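PlaB phospholipase (Legionella pneumophila, PDB 6ZTI) is a virulence-associated phospholipase with an alpha/beta hydrolase domain, whose activity is controlled by NAD(H)-mediated assembly into tetramers. Local coordinates at residues I404-V417 against L433-L447. Numbering follows the deposited sequence.
Sequences INTPKMQGNLGFRV and LLDFHSSLADIHKIL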
loop_
_atom_site.group_PDB
_atom_site.type_symbol
_atom_site.label_atom_id
_atom_site.label_comp_id
_atom_site.label_asym_id
_atom_site.label_seq_id
_atom_site.Cartn_x
_atom_site.Cartn_y
_atom_site.Cartn_z
ATOM N N ILE B 404 -41.394 5.673 -6.654
ATOM C CA ILE B 404 -41.152 6.558 -7.785
ATOM C C ILE B 404 -42.380 6.648 -8.685
ATOM O O ILE B 404 -42.693 7.717 -9.222
ATOM C CB ILE B 404 -39.897 6.068 -8.541
ATOM C CG1 ILE B 404 -38.647 6.420 -7.725
ATOM C CG2 ILE B 404 -39.819 6.650 -9.946
ATOM C CD1 ILE B 404 -37.355 5.811 -8.256
ATOM N N ASN B 405 -43.122 5.554 -8.837
ATOM C CA ASN B 405 -44.273 5.545 -9.742
ATOM C C ASN B 405 -45.521 5.963 -8.964
ATOM O O ASN B 405 -46.462 5.196 -8.757
ATOM C CB ASN B 405 -44.439 4.177 -10.395
ATOM C CG ASN B 405 -43.419 3.920 -11.501
ATOM O OD1 ASN B 405 -42.825 4.846 -12.050
ATOM N ND2 ASN B 405 -43.216 2.653 -11.832
ATOM N N THR B 406 -45.505 7.219 -8.538
ATOM C CA THR B 406 -46.619 7.882 -7.879
ATOM C C THR B 406 -46.861 9.200 -8.590
ATOM O O THR B 406 -45.973 9.710 -9.281
ATOM C CB THR B 406 -46.356 8.152 -6.390
ATOM O OG1 THR B 406 -45.406 9.220 -6.244
ATOM C CG2 THR B 406 -45.835 6.904 -5.688
ATOM N N PRO B 407 -48.056 9.779 -8.447
ATOM C CA PRO B 407 -48.300 11.086 -9.073
ATOM C C PRO B 407 -47.251 12.124 -8.720
ATOM O O PRO B 407 -46.799 12.858 -9.607
ATOM C CB PRO B 407 -49.692 11.473 -8.544
ATOM C CG PRO B 407 -50.346 10.173 -8.243
ATOM C CD PRO B 407 -49.259 9.253 -7.775
ATOM N N LYS B 408 -46.843 12.209 -7.451
ATOM C CA LYS B 408 -45.930 13.274 -7.054
ATOM C C LYS B 408 -44.513 13.010 -7.547
ATOM O O LYS B 408 -43.769 13.950 -7.831
ATOM C CB LYS B 408 -45.948 13.441 -5.538
ATOM C CG LYS B 408 -47.212 14.123 -4.992
ATOM C CD LYS B 408 -47.299 13.957 -3.472
ATOM C CE LYS B 408 -48.518 14.648 -2.877
ATOM N NZ LYS B 408 -49.087 13.869 -1.733
ATOM N N MET B 409 -44.135 11.749 -7.699
ATOM C CA MET B 409 -42.769 11.435 -8.090
ATOM C C MET B 409 -42.604 11.260 -9.598
ATOM O O MET B 409 -41.464 11.220 -10.081
ATOM C CB MET B 409 -42.321 10.192 -7.330
ATOM C CG MET B 409 -42.196 10.446 -5.826
ATOM S SD MET B 409 -40.619 11.224 -5.434
ATOM C CE MET B 409 -39.517 9.811 -5.656
ATOM N N GLN B 410 -43.709 11.184 -10.340
ATOM C CA GLN B 410 -43.773 11.235 -11.797
ATOM C C GLN B 410 -43.048 10.083 -12.475
ATOM O O GLN B 410 -42.922 10.074 -13.705
ATOM C CB GLN B 410 -43.232 12.562 -12.335
ATOM C CG GLN B 410 -43.891 13.799 -11.726
ATOM C CD GLN B 410 -43.510 15.080 -12.458
ATOM O OE1 GLN B 410 -42.867 15.047 -13.508
ATOM N NE2 GLN B 410 -43.910 16.217 -11.903
ATOM N N GLY B 411 -42.578 9.105 -11.722
ATOM C CA GLY B 411 -41.844 8.012 -12.317
ATOM C C GLY B 411 -40.389 8.307 -12.589
ATOM O O GLY B 411 -39.713 7.470 -13.191
ATOM N N ASN B 412 -39.876 9.455 -12.143
ATOM C CA ASN B 412 -38.534 9.880 -12.517
ATOM C C ASN B 412 -37.464 9.096 -11.774
ATOM O O ASN B 412 -37.569 8.843 -10.569
ATOM C CB ASN B 412 -38.338 11.370 -12.250
ATOM C CG ASN B 412 -39.140 12.248 -13.202
ATOM O OD1 ASN B 412 -39.743 11.762 -14.161
ATOM N ND2 ASN B 412 -39.134 13.556 -12.946
ATOM N N LEU B 413 -36.417 8.725 -12.510
ATOM C CA LEU B 413 -35.205 8.174 -11.933
ATOM C C LEU B 413 -34.043 8.585 -12.818
ATOM O O LEU B 413 -34.133 8.489 -14.043
ATOM C CB LEU B 413 -35.249 6.648 -11.831
ATOM C CG LEU B 413 -33.973 5.987 -11.311
ATOM C CD1 LEU B 413 -33.706 6.394 -9.885
ATOM C CD2 LEU B 413 -34.111 4.459 -11.413
ATOM N N GLY B 414 -32.941 8.995 -12.195
ATOM C CA GLY B 414 -31.791 9.439 -12.946
ATOM C C GLY B 414 -30.480 9.197 -12.227
ATOM O O GLY B 414 -30.437 8.693 -11.100
ATOM N N PHE B 415 -29.396 9.528 -12.930
ATOM C CA PHE B 415 -28.043 9.503 -12.398
ATOM C C PHE B 415 -27.423 10.887 -12.509
ATOM O O PHE B 415 -27.665 11.615 -13.472
ATOM C CB PHE B 415 -27.121 8.547 -13.164
ATOM C CG PHE B 415 -27.606 7.149 -13.232
ATOM C CD1 PHE B 415 -28.053 6.503 -12.107
ATOM C CD2 PHE B 415 -27.575 6.463 -14.429
ATOM C CE1 PHE B 415 -28.480 5.204 -12.170
ATOM C CE2 PHE B 415 -28.011 5.155 -14.496
ATOM C CZ PHE B 415 -28.466 4.532 -13.367
ATOM N N ARG B 416 -26.580 11.223 -11.542
ATOM C CA ARG B 416 -25.700 12.372 -11.649
ATOM C C ARG B 416 -24.305 11.922 -11.235
ATOM O O ARG B 416 -24.137 11.272 -10.193
ATOM C CB ARG B 416 -26.190 13.538 -10.790
ATOM C CG ARG B 416 -25.174 14.634 -10.645
ATOM C CD ARG B 416 -25.736 15.889 -9.942
ATOM N NE ARG B 416 -26.345 16.829 -10.891
ATOM C CZ ARG B 416 -26.449 18.149 -10.708
ATOM N NH1 ARG B 416 -25.977 18.718 -9.601
ATOM N NH2 ARG B 416 -27.009 18.909 -11.647
ATOM N N VAL B 417 -23.319 12.232 -12.069
ATOM C CA VAL B 417 -21.932 11.859 -11.837
ATOM C C VAL B 417 -21.119 13.139 -11.791
ATOM O O VAL B 417 -21.124 13.922 -12.751
ATOM C CB VAL B 417 -21.383 10.926 -12.921
ATOM C CG1 VAL B 417 -19.911 10.656 -12.655
ATOM C CG2 VAL B 417 -22.158 9.646 -12.954
ATOM N N LEU B 433 -19.809 17.862 -14.956
ATOM C CA LEU B 433 -20.844 16.995 -14.396
ATOM C C LEU B 433 -21.715 16.388 -15.491
ATOM O O LEU B 433 -21.981 17.013 -16.514
ATOM C CB LEU B 433 -21.669 17.836 -13.419
ATOM C CG LEU B 433 -22.929 17.370 -12.725
ATOM C CD1 LEU B 433 -23.223 18.365 -11.596
ATOM C CD2 LEU B 433 -24.084 17.302 -13.687
ATOM N N LEU B 434 -22.155 15.149 -15.283
ATOM C CA LEU B 434 -23.086 14.489 -16.190
ATOM C C LEU B 434 -24.381 14.195 -15.449
ATOM O O LEU B 434 -24.351 13.720 -14.311
ATOM C CB LEU B 434 -22.497 13.201 -16.759
ATOM C CG LEU B 434 -23.394 12.393 -17.688
ATOM C CD1 LEU B 434 -22.567 11.695 -18.741
ATOM C CD2 LEU B 434 -24.210 11.382 -16.940
ATOM N N ASP B 435 -25.510 14.487 -16.103
ATOM C CA ASP B 435 -26.851 14.209 -15.603
ATOM C C ASP B 435 -27.574 13.350 -16.620
ATOM O O ASP B 435 -27.594 13.682 -17.806
ATOM C CB ASP B 435 -27.644 15.493 -15.401
ATOM C CG ASP B 435 -27.171 16.284 -14.234
ATOM O OD1 ASP B 435 -26.964 15.678 -13.165
ATOM O OD2 ASP B 435 -27.015 17.512 -14.384
ATOM N N PHE B 436 -28.161 12.258 -16.164
ATOM C CA PHE B 436 -28.967 11.401 -17.009
ATOM C C PHE B 436 -30.358 11.314 -16.404
ATOM O O PHE B 436 -30.504 11.004 -15.216
ATOM C CB PHE B 436 -28.329 10.029 -17.145
ATOM C CG PHE B 436 -29.205 9.010 -17.812
ATOM C CD1 PHE B 436 -29.568 9.150 -19.137
ATOM C CD2 PHE B 436 -29.642 7.898 -17.117
ATOM C CE1 PHE B 436 -30.364 8.202 -19.752
ATOM C CE2 PHE B 436 -30.434 6.963 -17.727
ATOM C CZ PHE B 436 -30.792 7.119 -19.047
ATOM N N HIS B 437 -31.372 11.607 -17.212
ATOM C CA HIS B 437 -32.756 11.598 -16.764
ATOM C C HIS B 437 -33.484 10.447 -17.438
ATOM O O HIS B 437 -33.485 10.343 -18.672
ATOM C CB HIS B 437 -33.440 12.929 -17.070
ATOM C CG HIS B 437 -32.908 14.066 -16.264
ATOM N ND1 HIS B 437 -33.203 15.382 -16.544
ATOM C CD2 HIS B 437 -32.096 14.085 -15.181
ATOM C CE1 HIS B 437 -32.589 16.164 -15.674
ATOM N NE2 HIS B 437 -31.915 15.402 -14.832
ATOM N N SER B 438 -34.095 9.587 -16.629
ATOM C CA SER B 438 -34.836 8.453 -17.140
ATOM C C SER B 438 -36.144 8.338 -16.371
ATOM O O SER B 438 -36.558 9.262 -15.662
ATOM C CB SER B 438 -34.003 7.174 -17.030
ATOM O OG SER B 438 -34.608 6.167 -17.800
ATOM N N SER B 439 -36.787 7.179 -16.516
ATOM C CA SER B 439 -38.095 6.917 -15.939
ATOM C C SER B 439 -38.172 5.447 -15.547
ATOM O O SER B 439 -37.557 4.591 -16.187
ATOM C CB SER B 439 -39.212 7.263 -16.928
ATOM O OG SER B 439 -40.498 7.026 -16.370
ATOM N N LEU B 440 -38.923 5.164 -14.483
ATOM C CA LEU B 440 -39.332 3.804 -14.149
ATOM C C LEU B 440 -40.767 3.518 -14.570
ATOM O O LEU B 440 -41.315 2.475 -14.204
ATOM C CB LEU B 440 -39.181 3.539 -12.645
ATOM C CG LEU B 440 -37.778 3.262 -12.086
ATOM C CD1 LEU B 440 -37.876 2.814 -10.637
ATOM C CD2 LEU B 440 -37.005 2.228 -12.904
ATOM N N ALA B 441 -41.392 4.420 -15.326
ATOM C CA ALA B 441 -42.776 4.243 -15.739
ATOM C C ALA B 441 -42.931 3.738 -17.170
ATOM O O ALA B 441 -44.052 3.396 -17.567
ATOM C CB ALA B 441 -43.547 5.559 -15.589
ATOM N N ASP B 442 -41.859 3.677 -17.947
ATOM C CA ASP B 442 -41.935 3.239 -19.332
ATOM C C ASP B 442 -41.439 1.796 -19.444
ATOM O O ASP B 442 -41.022 1.174 -18.463
ATOM C CB ASP B 442 -41.127 4.177 -20.240
ATOM C CG ASP B 442 -41.501 5.657 -20.061
ATOM O OD1 ASP B 442 -42.592 5.964 -19.530
ATOM O OD2 ASP B 442 -40.696 6.521 -20.465
ATOM N N ILE B 443 -41.501 1.252 -20.665
ATOM C CA ILE B 443 -40.887 -0.046 -20.941
ATOM C C ILE B 443 -39.417 0.097 -21.308
ATOM O O ILE B 443 -38.725 -0.922 -21.468
ATOM C CB ILE B 443 -41.632 -0.805 -22.060
ATOM C CG1 ILE B 443 -41.482 -0.088 -23.406
ATOM C CG2 ILE B 443 -43.111 -0.976 -21.698
ATOM C CD1 ILE B 443 -42.321 -0.693 -24.527
ATOM N N HIS B 444 -38.912 1.327 -21.439
ATOM C CA HIS B 444 -37.501 1.586 -21.693
ATOM C C HIS B 444 -36.708 1.803 -20.404
ATOM O O HIS B 444 -35.683 2.499 -20.418
ATOM C CB HIS B 444 -37.346 2.801 -22.614
ATOM C CG HIS B 444 -38.248 2.785 -23.812
ATOM N ND1 HIS B 444 -39.023 1.696 -24.154
ATOM C CD2 HIS B 444 -38.497 3.730 -24.750
ATOM C CE1 HIS B 444 -39.711 1.973 -25.248
ATOM N NE2 HIS B 444 -39.409 3.201 -25.631
ATOM N N LYS B 445 -37.154 1.228 -19.288
ATOM C CA LYS B 445 -36.534 1.501 -18.000
ATOM C C LYS B 445 -35.226 0.731 -17.847
ATOM O O LYS B 445 -35.021 -0.321 -18.458
ATOM C CB LYS B 445 -37.492 1.150 -16.866
ATOM C CG LYS B 445 -38.016 -0.263 -16.886
ATOM C CD LYS B 445 -39.297 -0.365 -16.061
ATOM C CE LYS B 445 -39.114 -1.242 -14.841
ATOM N NZ LYS B 445 -38.930 -2.683 -15.204
ATOM N N ILE B 446 -34.331 1.271 -17.013
ATOM C CA ILE B 446 -33.013 0.677 -16.836
ATOM C C ILE B 446 -32.941 -0.334 -15.695
ATOM O O ILE B 446 -31.952 -1.082 -15.612
ATOM C CB ILE B 446 -31.972 1.787 -16.609
ATOM C CG1 ILE B 446 -32.176 2.459 -15.250
ATOM C CG2 ILE B 446 -32.069 2.828 -17.716
ATOM C CD1 ILE B 446 -31.166 3.538 -14.963
ATOM N N LEU B 447 -33.938 -0.372 -14.811
ATOM C CA LEU B 447 -33.987 -1.309 -13.699
ATOM C C LEU B 447 -35.102 -2.315 -13.913
ATOM O O LEU B 447 -36.214 -1.950 -14.308
ATOM C CB LEU B 447 -34.250 -0.620 -12.361
ATOM C CG LEU B 447 -33.237 0.358 -11.821
ATOM C CD1 LEU B 447 -33.751 0.852 -10.491
ATOM C CD2 LEU B 447 -31.877 -0.285 -11.688
HETATM O O HOH W 1 -40.736 9.553 -15.659
#
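Arg416 and Asp435, side by side on neighbouring antiparallel strands, show how a non-hydrogen-bonded pair can be tied through its side chains. The arginine, bent at its third torsion (chi3 -88°), meets the carboxylate side-on: NE reaches OD1 of Asp435 at 2.6 Å, on the syn lone pair, and NH2 reaches OD2 at 3.1 Å. The two flat groups are nearly coplanar, and Leu433 lays CD1 over the centre of one guanidinium face, 3.4 Å from CZ of Arg416.

Backbone bonds run in pairs between Leu413 and Ser438, Phe415 and Phe436, and Val417 and Leu434. This is the beta hairpin 412-419/429-439 of the mixed sheet, and strand 358-364, which carries the NAD-site residues Leu360 and Leu362, flanks its first strand. Past Asn412 and Ser439, at the end away from the hairpin's connection, Leu440 N still bonds to Gly411 O (2.8 Å), while Asn405, also bonded to Glu401, donates ND2 to Leu440 O from above the carbonyl plane. A water joins Gln410 O, Asn412 OD1 and Ser439 OG.

On the face that carries Leu413, Phe415 and Phe436, the two phenylalanine side chains run side by side, their ring planes 30° from parallel but slid apart so that they barely overlap, with centroids separated by 5.9 Å. CD1 of Ile446 presses against CZ of Phe415 at 3.3 Å, coming from the opposite direction. CD2 of Leu413 touches both Leu440 CG and, in a different direction, Leu447 CD1, the latter 3.7 Å away.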